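Local coordinates for protein glutathione s-transferase S2 (Nilaparvata lugens, PDB 5H5L) that acts as a glutathione-requiring prostaglandin D synthase and, as a sigma-class glutathione transferase, probably conjugates glutathione to electrophilic compounds, at residues B[78-81]-B[82-86]; B[88-91]-B[92-96]; B[176-179]-B[180-184]. One frame throughout, in Å; residues are numbered along the deposited sequence.

In the fold
All three contacts are local, each made along one continuous piece of chain. Contact 1 starts helix 82-106 from the loop that follows helix 64-75. Contact 2 follows almost at once on the same helix, its centre about 13 Å from that of contact 1, and its I88 packs on A78 and G79. Contact 3 comes much later, on helix 175-185, about 17 Å from contact 2 and 22 Å from contact 1 between centres. Contacts 1 and 2 both meet the second subunit, whereas no other protein chain touches contact 3. The first half of helix 82-106 thus lies in the dimer interface, and helix 175-185 packs on helices 111-139 and 151-164 within the subunit.

Contact 1 of 3, residues B[78-81]-B[82-86]; sequences AGSN and EWEDL
E82 opens helix 82-106 after N81; its bent chain leaves OE1 beside the N81-E82 peptide, near its plane, 3.7 Å from N81 C, while its OE2 forms a salt bridge with K74 of the second subunit. W83 lays its CB against N81 OD1 (3.5 Å) and sends its ring away to V61 of that subunit. E84 is bonded through backbone and side chain. Its N-H meets N81 OD1 at 2.8 Å with a C=O...N angle of 165°, which makes N81 the N-cap. Its side chain runs extended (chi2 -164°) back over the loop, CB passing 3.6 Å from G79 CA, until OE1 accepts S80 N at 2.7 Å on the anti side, well out of the carboxylate plane; a classical capping box would use the N-H of the N-cap residue itself. S80 OG adds a weak bond to E84 OE1, and K148 salt-bridges the same oxygen. D85 N reaches N81 O at 3.1 Å, and D85 OD1 takes G79 N at 2.7 Å from above the carboxylate plane. D85 OD2 pairs with K73. Two carboxylates thus bind the loop amides beside the positive end of the helix dipole, where it and the lysines probably keep both acids ionised.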
ATOM      1  N   ALA B  78      -3.526  13.151  10.548  1.00 19.46           N
ATOM      2  CA  ALA B  78      -2.534  12.081  10.633  1.00 18.78           C
ATOM      3  C   ALA B  78      -2.124  11.876  12.084  1.00 19.71           C
ATOM      4  O   ALA B  78      -2.830  12.324  12.988  1.00 20.28           O
ATOM      5  CB  ALA B  78      -1.308  12.382   9.763  1.00 15.54           C
ATOM      6  N   GLY B  79      -0.999  11.211  12.335  1.00 14.71           N
ATOM      7  CA  GLY B  79      -0.626  10.904  13.702  1.00 22.21           C
ATOM      8  C   GLY B  79       0.158  12.046  14.374  1.00 21.54           C
ATOM      9  O   GLY B  79       0.819  12.834  13.709  1.00 22.60           O
ATOM     10  N   SER B  80       0.110  12.081  15.712  1.00 25.33           N
ATOM     11  CA  SER B  80       0.937  13.007  16.491  1.00 30.59           C
ATOM     12  C   SER B  80       2.394  12.567  16.618  1.00 35.76           C
ATOM     13  O   SER B  80       3.230  13.380  17.024  1.00 29.21           O
ATOM     14  CB  SER B  80       0.351  13.175  17.888  1.00 26.77           C
ATOM     15  OG  SER B  80      -0.996  13.602  17.814  1.00 28.23           O
ATOM     16  N   ASN B  81       2.710  11.309  16.310  1.00 21.80           N
ATOM     17  CA  ASN B  81       4.081  10.791  16.330  1.00 22.18           C
ATOM     18  C   ASN B  81       4.162   9.623  15.354  1.00 23.85           C
ATOM     19  O   ASN B  81       3.188   9.317  14.668  1.00 19.22           O
ATOM     20  CB  ASN B  81       4.497  10.359  17.736  1.00 20.95           C
ATOM     21  CG  ASN B  81       3.509   9.443  18.384  1.00 27.19           C
ATOM     22  OD1 ASN B  81       3.072   8.461  17.799  1.00 31.14           O
ATOM     23  ND2 ASN B  81       3.116   9.776  19.597  1.00 31.81           N
ATOM     24  N   GLU B  82       5.338   8.984  15.260  1.00 24.73           N
ATOM     25  CA  GLU B  82       5.487   7.913  14.274  1.00 26.00           C
ATOM     26  C   GLU B  82       4.602   6.727  14.612  1.00 22.34           C
ATOM     27  O   GLU B  82       4.096   6.055  13.704  1.00 20.06           O
ATOM     28  CB  GLU B  82       6.930   7.422  14.158  1.00 29.85           C
ATOM     29  CG  GLU B  82       7.961   8.476  13.931  1.00 42.36           C
ATOM     30  CD  GLU B  82       8.464   8.991  15.249  1.00 43.81           C
ATOM     31  OE1 GLU B  82       7.785   9.883  15.790  1.00 30.90           O
ATOM     32  OE2 GLU B  82       9.476   8.445  15.769  1.00 46.49           O
ATOM     33  N   TRP B  83       4.446   6.420  15.909  1.00 21.45           N
ATOM     34  CA  TRP B  83       3.628   5.278  16.300  1.00 26.59           C
ATOM     35  C   TRP B  83       2.182   5.497  15.902  1.00 20.53           C
ATOM     36  O   TRP B  83       1.518   4.582  15.399  1.00 19.58           O
ATOM     37  CB  TRP B  83       3.725   5.026  17.804  1.00 22.69           C
ATOM     38  CG  TRP B  83       2.908   3.863  18.222  1.00 20.51           C
ATOM     39  CD1 TRP B  83       1.666   3.891  18.754  1.00 18.65           C
ATOM     40  CD2 TRP B  83       3.265   2.473  18.102  1.00 15.33           C
ATOM     41  NE1 TRP B  83       1.219   2.617  18.975  1.00 23.47           N
ATOM     42  CE2 TRP B  83       2.186   1.729  18.580  1.00 22.39           C
ATOM     43  CE3 TRP B  83       4.397   1.800  17.636  1.00 23.80           C
ATOM     44  CZ2 TRP B  83       2.196   0.333  18.629  1.00 24.35           C
ATOM     45  CZ3 TRP B  83       4.413   0.415  17.681  1.00 23.75           C
ATOM     46  CH2 TRP B  83       3.312  -0.302  18.179  1.00 22.92           C
ATOM     47  N   GLU B  84       1.680   6.711  16.103  1.00 16.98           N
ATOM     48  CA  GLU B  84       0.304   6.996  15.725  1.00 16.02           C
ATOM     49  C   GLU B  84       0.117   6.884  14.215  1.00 17.09           C
ATOM     50  O   GLU B  84      -0.893   6.336  13.754  1.00 14.91           O
ATOM     51  CB  GLU B  84      -0.120   8.377  16.236  1.00 17.36           C
ATOM     52  CG  GLU B  84      -0.389   8.370  17.708  1.00 23.87           C
ATOM     53  CD  GLU B  84      -1.157   9.577  18.167  1.00 29.53           C
ATOM     54  OE1 GLU B  84      -1.390  10.503  17.354  1.00 21.61           O
ATOM     55  OE2 GLU B  84      -1.537   9.567  19.353  1.00 37.42           O
ATOM     56  N   ASP B  85       1.091   7.359  13.422  1.00 16.97           N
ATOM     57  CA  ASP B  85       0.985   7.149  11.975  1.00 20.38           C
ATOM     58  C   ASP B  85       1.057   5.669  11.614  1.00 11.51           C
ATOM     59  O   ASP B  85       0.392   5.223  10.675  1.00 12.89           O
ATOM     60  CB  ASP B  85       2.077   7.916  11.225  1.00 18.63           C
ATOM     61  CG  ASP B  85       1.728   9.382  11.044  1.00 24.46           C
ATOM     62  OD1 ASP B  85       0.552   9.698  10.753  1.00 20.49           O
ATOM     63  OD2 ASP B  85       2.628  10.221  11.190  1.00 24.56           O
ATOM     64  N   LEU B  86       1.885   4.896  12.320  1.00 15.27           N
ATOM     65  CA  LEU B  86       1.921   3.459  12.070  1.00 15.54           C
ATOM     66  C   LEU B  86       0.544   2.838  12.299  1.00 15.83           C
ATOM     67  O   LEU B  86       0.112   1.967  11.545  1.00 13.72           O
ATOM     68  CB  LEU B  86       2.944   2.776  12.956  1.00 11.67           C
ATOM     69  CG  LEU B  86       3.122   1.268  12.805  1.00 17.11           C
ATOM     70  CD1 LEU B  86       3.518   0.869  11.387  1.00  9.47           C
ATOM     71  CD2 LEU B  86       4.172   0.764  13.815  1.00 19.28           C
TER

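Contact 2 of 3, residues B[88-91]-B[92-96]; sequences IDTM and IDTFN
I92, D93, T94 and F95 give their backbone N-H groups to the carbonyls of I88, D89, T90 and M91, a regular alpha-helical run in which D93 N to D89 O is 2.9 Å. D93 sets its CB 3.5 Å from D89 O, and a water lies 2.8 Å from D89 O and 2.7 Å from D93 OD1, joining the carboxylate to the turn before it. The carboxylate of D89 points elsewhere, making salt bridges with R69 of its own chain and R69 of the second subunit, so this buried acid is held by two arginines. On another flank T90 and T94 share a second water, which gives a proton to T90 OG1 at 2.9 Å and lies 2.8 Å from T94 OG1. A chi1 of -67° sets T94 OG1 beside its own backbone N, facing back along the helix toward T90. Each hydroxyl also has a partner in the second subunit: T90 OG1 bonds C62 O and T94 OG1 bonds Q63 NE2. M91 coils through chi2 and chi3 onto F133 and H136 of helix 111-139 and onto Y48 of the second subunit. F95 turns inward, its ring meeting F156 edge-to-face, while I92 rests CG1 against I88 O (3.7 Å) and reaches L144. The side chain of D93 also comes within about 5 Å of a bound glutathione. A helix with one flank in its own helical core and another against the thioredoxin-like domain of the partner subunit is the hallmark of the glutathione transferase dimer interface.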
ATOM      1  N   ILE B  88      -2.332   4.159  11.861  1.00 13.91           N
ATOM      2  CA  ILE B  88      -3.187   4.476  10.721  1.00 11.57           C
ATOM      3  C   ILE B  88      -2.777   3.646   9.501  1.00 11.79           C
ATOM      4  O   ILE B  88      -3.612   3.008   8.852  1.00 11.55           O
ATOM      5  CB  ILE B  88      -3.099   5.976  10.390  1.00 12.88           C
ATOM      6  CG1 ILE B  88      -3.584   6.882  11.537  1.00 12.99           C
ATOM      7  CG2 ILE B  88      -3.921   6.283   9.141  1.00 11.53           C
ATOM      8  CD1 ILE B  88      -3.110   8.350  11.322  1.00 14.52           C
ATOM      9  N   ASP B  89      -1.475   3.690   9.166  1.00 12.83           N
ATOM     10  CA  ASP B  89      -0.925   3.063   7.963  1.00 12.18           C
ATOM     11  C   ASP B  89      -1.183   1.570   7.945  1.00 10.45           C
ATOM     12  O   ASP B  89      -1.556   1.020   6.901  1.00  9.88           O
ATOM     13  CB  ASP B  89       0.590   3.313   7.871  1.00 11.10           C
ATOM     14  CG  ASP B  89       0.953   4.760   7.557  1.00 13.90           C
ATOM     15  OD1 ASP B  89       0.072   5.582   7.235  1.00 14.86           O
ATOM     16  OD2 ASP B  89       2.151   5.080   7.682  1.00 10.58           O
ATOM     17  N   THR B  90      -0.967   0.881   9.085  1.00 11.03           N
ATOM     18  CA  THR B  90      -1.154  -0.570   9.099  1.00 11.69           C
ATOM     19  C   THR B  90      -2.602  -0.949   8.794  1.00 11.97           C
ATOM     20  O   THR B  90      -2.847  -1.897   8.040  1.00 14.59           O
ATOM     21  CB  THR B  90      -0.694  -1.192  10.432  1.00 17.49           C
ATOM     22  OG1 THR B  90      -0.730  -2.618  10.301  1.00 19.10           O
ATOM     23  CG2 THR B  90      -1.579  -0.818  11.550  1.00 13.62           C
ATOM     24  N   MET B  91      -3.568  -0.210   9.332  1.00 12.87           N
ATOM     25  CA  MET B  91      -4.973  -0.507   9.064  1.00 12.92           C
ATOM     26  C   MET B  91      -5.342  -0.276   7.603  1.00 13.88           C
ATOM     27  O   MET B  91      -6.097  -1.066   7.002  1.00 11.28           O
ATOM     28  CB  MET B  91      -5.873   0.341   9.966  1.00 12.38           C
ATOM     29  CG  MET B  91      -5.833  -0.047  11.453  1.00 18.46           C
ATOM     30  SD  MET B  91      -6.064  -1.813  11.766  1.00 19.38           S
ATOM     31  CE  MET B  91      -7.717  -1.943  11.171  1.00 18.54           C
ATOM     32  N   ILE B  92      -4.813   0.773   6.985  1.00 11.63           N
ATOM     33  CA  ILE B  92      -5.176   1.009   5.590  1.00 10.77           C
ATOM     34  C   ILE B  92      -4.495   0.006   4.667  1.00 13.33           C
ATOM     35  O   ILE B  92      -5.073  -0.400   3.651  1.00 10.47           O
ATOM     36  CB  ILE B  92      -4.863   2.471   5.201  1.00 12.73           C
ATOM     37  CG1 ILE B  92      -5.830   3.406   5.947  1.00 17.58           C
ATOM     38  CG2 ILE B  92      -4.952   2.656   3.717  1.00 12.14           C
ATOM     39  CD1 ILE B  92      -7.315   3.127   5.656  1.00 16.18           C
ATOM     40  N   ASP B  93      -3.253  -0.388   4.967  1.00 10.70           N
ATOM     41  CA  ASP B  93      -2.624  -1.402   4.148  1.00  9.61           C
ATOM     42  C   ASP B  93      -3.396  -2.720   4.263  1.00 13.09           C
ATOM     43  O   ASP B  93      -3.568  -3.439   3.281  1.00 12.03           O
ATOM     44  CB  ASP B  93      -1.158  -1.599   4.548  1.00  9.35           C
ATOM     45  CG  ASP B  93      -0.194  -0.560   3.880  1.00 15.37           C
ATOM     46  OD1 ASP B  93      -0.636   0.310   3.123  1.00 13.79           O
ATOM     47  OD2 ASP B  93       1.026  -0.650   4.115  1.00 17.65           O
ATOM     48  N   THR B  94      -3.899  -3.027   5.455  1.00 11.72           N
ATOM     49  CA  THR B  94      -4.710  -4.220   5.626  1.00 11.24           C
ATOM     50  C   THR B  94      -6.017  -4.099   4.854  1.00 12.66           C
ATOM     51  O   THR B  94      -6.434  -5.048   4.186  1.00 13.06           O
ATOM     52  CB  THR B  94      -4.936  -4.450   7.120  1.00 13.48           C
ATOM     53  OG1 THR B  94      -3.664  -4.787   7.689  1.00 12.51           O
ATOM     54  CG2 THR B  94      -5.904  -5.584   7.373  1.00 18.00           C
ATOM     55  N   PHE B  95      -6.674  -2.941   4.929  1.00 11.50           N
ATOM     56  CA  PHE B  95      -7.861  -2.695   4.122  1.00 12.81           C
ATOM     57  C   PHE B  95      -7.547  -2.876   2.639  1.00 16.39           C
ATOM     58  O   PHE B  95      -8.352  -3.424   1.880  1.00 12.55           O
ATOM     59  CB  PHE B  95      -8.387  -1.284   4.385  1.00  9.99           C
ATOM     60  CG  PHE B  95      -9.575  -0.918   3.576  1.00 18.22           C
ATOM     61  CD1 PHE B  95     -10.755  -1.608   3.713  1.00 16.30           C
ATOM     62  CD2 PHE B  95      -9.527   0.154   2.703  1.00 16.36           C
ATOM     63  CE1 PHE B  95     -11.842  -1.261   2.981  1.00 16.24           C
ATOM     64  CE2 PHE B  95     -10.640   0.515   1.949  1.00 22.57           C
ATOM     65  CZ  PHE B  95     -11.789  -0.175   2.089  1.00 18.25           C
ATOM     66  N   ASN B  96      -6.366  -2.443   2.207  1.00 13.72           N
ATOM     67  CA  ASN B  96      -6.057  -2.578   0.783  1.00 13.46           C
ATOM     68  C   ASN B  96      -5.806  -4.039   0.416  1.00 14.23           C
ATOM     69  O   ASN B  96      -6.166  -4.450  -0.684  1.00 15.82           O
ATOM     70  CB  ASN B  96      -4.877  -1.690   0.404  1.00 12.13           C
ATOM     71  CG  ASN B  96      -5.264  -0.193   0.347  1.00 21.25           C
ATOM     72  OD1 ASN B  96      -6.422   0.162   0.152  1.00 18.69           O
ATOM     73  ND2 ASN B  96      -4.295   0.664   0.525  1.00 22.35           N
TER
HETATM   74  O   HOH W   1      -1.161   2.546   4.593  1.00 12.04           O
HETATM   75  O   HOH W   2      -3.256  -4.023  10.317  1.00 22.76           O

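Contact 3 of 3, residues B[176-179]-B[180-184]; sequences HIKA and LNDKV
D182 OD1 has two donors: N181 ND2 at 3.0 Å and, in a weak, long salt bridge, K178 NZ at 3.4 Å. The amide N-H comes to the anti side of the oxygen, 28° out of the carboxylate plane, yet the oxygen lies almost in the plane of the N181 amide. K178 starts away from the turn, but the bend at chi2 (68°) swings its chain across the carboxylate, CE passing 3.3 Å from D182 OD1. Beneath them the backbone bonds are regular: N181 N meets I177 O at 2.8 Å, and D182 N meets K178 O at 3.0 Å. N181 CB rests on K178 O (3.3 Å). L180 leads its branched end away from this polar face to F156, I137 and Y143, while I177 packs on L160 and F130. K183, whose CB touches A179 O, makes a cation-pi contact with Y143. The carboxylate of D182 hangs close over K178 O, which lies 3.3 Å from D182 OD2, two acceptors that would probably repel; the ammonium of K178 and the N-H of N181 at OD1, and D182 N bonded to K178 O, probably offset part of this repulsion.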
ATOM      1  N   HIS B 176     -19.930  -1.114  14.448  1.00 20.54           N
ATOM      2  CA  HIS B 176     -18.929  -0.069  14.628  1.00 21.81           C
ATOM      3  C   HIS B 176     -18.411   0.467  13.296  1.00 16.47           C
ATOM      4  O   HIS B 176     -18.084   1.659  13.215  1.00 20.67           O
ATOM      5  CB  HIS B 176     -17.841  -0.609  15.533  1.00 24.21           C
ATOM      6  CG  HIS B 176     -18.377  -1.029  16.869  1.00 29.26           C
ATOM      7  ND1 HIS B 176     -18.626  -2.346  17.204  1.00 36.25           N
ATOM      8  CD2 HIS B 176     -18.799  -0.287  17.916  1.00 23.68           C
ATOM      9  CE1 HIS B 176     -19.148  -2.394  18.416  1.00 34.30           C
ATOM     10  NE2 HIS B 176     -19.268  -1.157  18.867  1.00 29.04           N
ATOM     11  N   ILE B 177     -18.363  -0.363  12.245  1.00 16.21           N
ATOM     12  CA  ILE B 177     -18.091   0.155  10.903  1.00 16.33           C
ATOM     13  C   ILE B 177     -19.182   1.127  10.482  1.00 23.96           C
ATOM     14  O   ILE B 177     -18.905   2.234  10.018  1.00 18.02           O
ATOM     15  CB  ILE B 177     -17.937  -0.998   9.897  1.00 19.81           C
ATOM     16  CG1 ILE B 177     -16.760  -1.875  10.282  1.00 17.86           C
ATOM     17  CG2 ILE B 177     -17.766  -0.461   8.497  1.00 20.80           C
ATOM     18  CD1 ILE B 177     -16.616  -3.122   9.338  1.00 17.63           C
ATOM     19  N   LYS B 178     -20.448   0.734  10.650  1.00 27.72           N
ATOM     20  CA  LYS B 178     -21.551   1.590  10.216  1.00 22.51           C
ATOM     21  C   LYS B 178     -21.587   2.905  10.997  1.00 18.56           C
ATOM     22  O   LYS B 178     -21.923   3.957  10.436  1.00 21.24           O
ATOM     23  CB  LYS B 178     -22.872   0.833  10.361  1.00 27.44           C
ATOM     24  CG  LYS B 178     -24.109   1.650  10.040  1.00 32.94           C
ATOM     25  CD  LYS B 178     -24.177   1.988   8.567  1.00 37.87           C
ATOM     26  CE  LYS B 178     -25.421   2.816   8.260  1.00 51.14           C
ATOM     27  NZ  LYS B 178     -25.395   3.351   6.876  1.00 63.70           N
ATOM     28  N   ALA B 179     -21.264   2.854  12.293  1.00 16.33           N
ATOM     29  CA  ALA B 179     -21.151   4.061  13.118  1.00 17.12           C
ATOM     30  C   ALA B 179     -20.032   5.000  12.635  1.00 26.45           C
ATOM     31  O   ALA B 179     -20.182   6.227  12.661  1.00 20.80           O
ATOM     32  CB  ALA B 179     -20.873   3.656  14.548  1.00 22.55           C
ATOM     33  N   LEU B 180     -18.869   4.450  12.268  1.00 21.51           N
ATOM     34  CA  LEU B 180     -17.827   5.302  11.676  1.00 18.15           C
ATOM     35  C   LEU B 180     -18.286   5.862  10.337  1.00 15.99           C
ATOM     36  O   LEU B 180     -18.033   7.028  10.015  1.00 23.79           O
ATOM     37  CB  LEU B 180     -16.558   4.485  11.519  1.00 15.74           C
ATOM     38  CG  LEU B 180     -15.325   5.156  10.917  1.00 12.24           C
ATOM     39  CD1 LEU B 180     -14.888   6.367  11.750  1.00 18.75           C
ATOM     40  CD2 LEU B 180     -14.254   4.114  10.777  1.00 12.55           C
ATOM     41  N   ASN B 181     -18.980   5.041   9.551  1.00 21.26           N
ATOM     42  CA  ASN B 181     -19.491   5.499   8.270  1.00 21.20           C
ATOM     43  C   ASN B 181     -20.372   6.717   8.439  1.00 29.12           C
ATOM     44  O   ASN B 181     -20.241   7.701   7.694  1.00 22.98           O
ATOM     45  CB  ASN B 181     -20.293   4.407   7.577  1.00 20.32           C
ATOM     46  CG  ASN B 181     -21.037   4.940   6.372  1.00 30.89           C
ATOM     47  OD1 ASN B 181     -20.540   4.874   5.243  1.00 31.61           O
ATOM     48  ND2 ASN B 181     -22.210   5.537   6.608  1.00 30.84           N
ATOM     49  N   ASP B 182     -21.319   6.649   9.381  1.00 25.92           N
ATOM     50  CA  ASP B 182     -22.266   7.751   9.540  1.00 29.37           C
ATOM     51  C   ASP B 182     -21.559   9.004  10.019  1.00 22.73           C
ATOM     52  O   ASP B 182     -21.909  10.114   9.617  1.00 31.11           O
ATOM     53  CB  ASP B 182     -23.374   7.362  10.519  1.00 29.90           C
ATOM     54  CG  ASP B 182     -24.182   6.169  10.034  1.00 36.93           C
ATOM     55  OD1 ASP B 182     -24.166   5.872   8.810  1.00 32.86           O
ATOM     56  OD2 ASP B 182     -24.834   5.522  10.877  1.00 47.67           O
ATOM     57  N   LYS B 183     -20.542   8.833  10.851  1.00 22.22           N
ATOM     58  CA  LYS B 183     -19.769   9.961  11.365  1.00 27.13           C
ATOM     59  C   LYS B 183     -18.984  10.655  10.252  1.00 29.75           C
ATOM     60  O   LYS B 183     -18.938  11.885  10.188  1.00 25.19           O
ATOM     61  CB  LYS B 183     -18.855   9.431  12.463  1.00 30.84           C
ATOM     62  CG  LYS B 183     -17.883  10.364  13.056  1.00 36.89           C
ATOM     63  CD  LYS B 183     -17.563   9.952  14.495  1.00 47.47           C
ATOM     64  CE  LYS B 183     -17.153   8.489  14.652  1.00 54.07           C
ATOM     65  NZ  LYS B 183     -17.099   8.062  16.098  1.00 59.89           N
ATOM     66  N   VAL B 184     -18.390   9.895   9.344  1.00 25.12           N
ATOM     67  CA  VAL B 184     -17.539  10.512   8.334  1.00 25.55           C
ATOM     68  C   VAL B 184     -18.390  11.227   7.307  1.00 18.67           C
ATOM     69  O   VAL B 184     -18.111  12.371   6.938  1.00 25.11           O
ATOM     70  CB  VAL B 184     -16.618   9.467   7.676  1.00 18.22           C
ATOM     71  CG1 VAL B 184     -16.023  10.040   6.405  1.00 16.72           C
ATOM     72  CG2 VAL B 184     -15.499   9.059   8.656  1.00 18.67           C
TER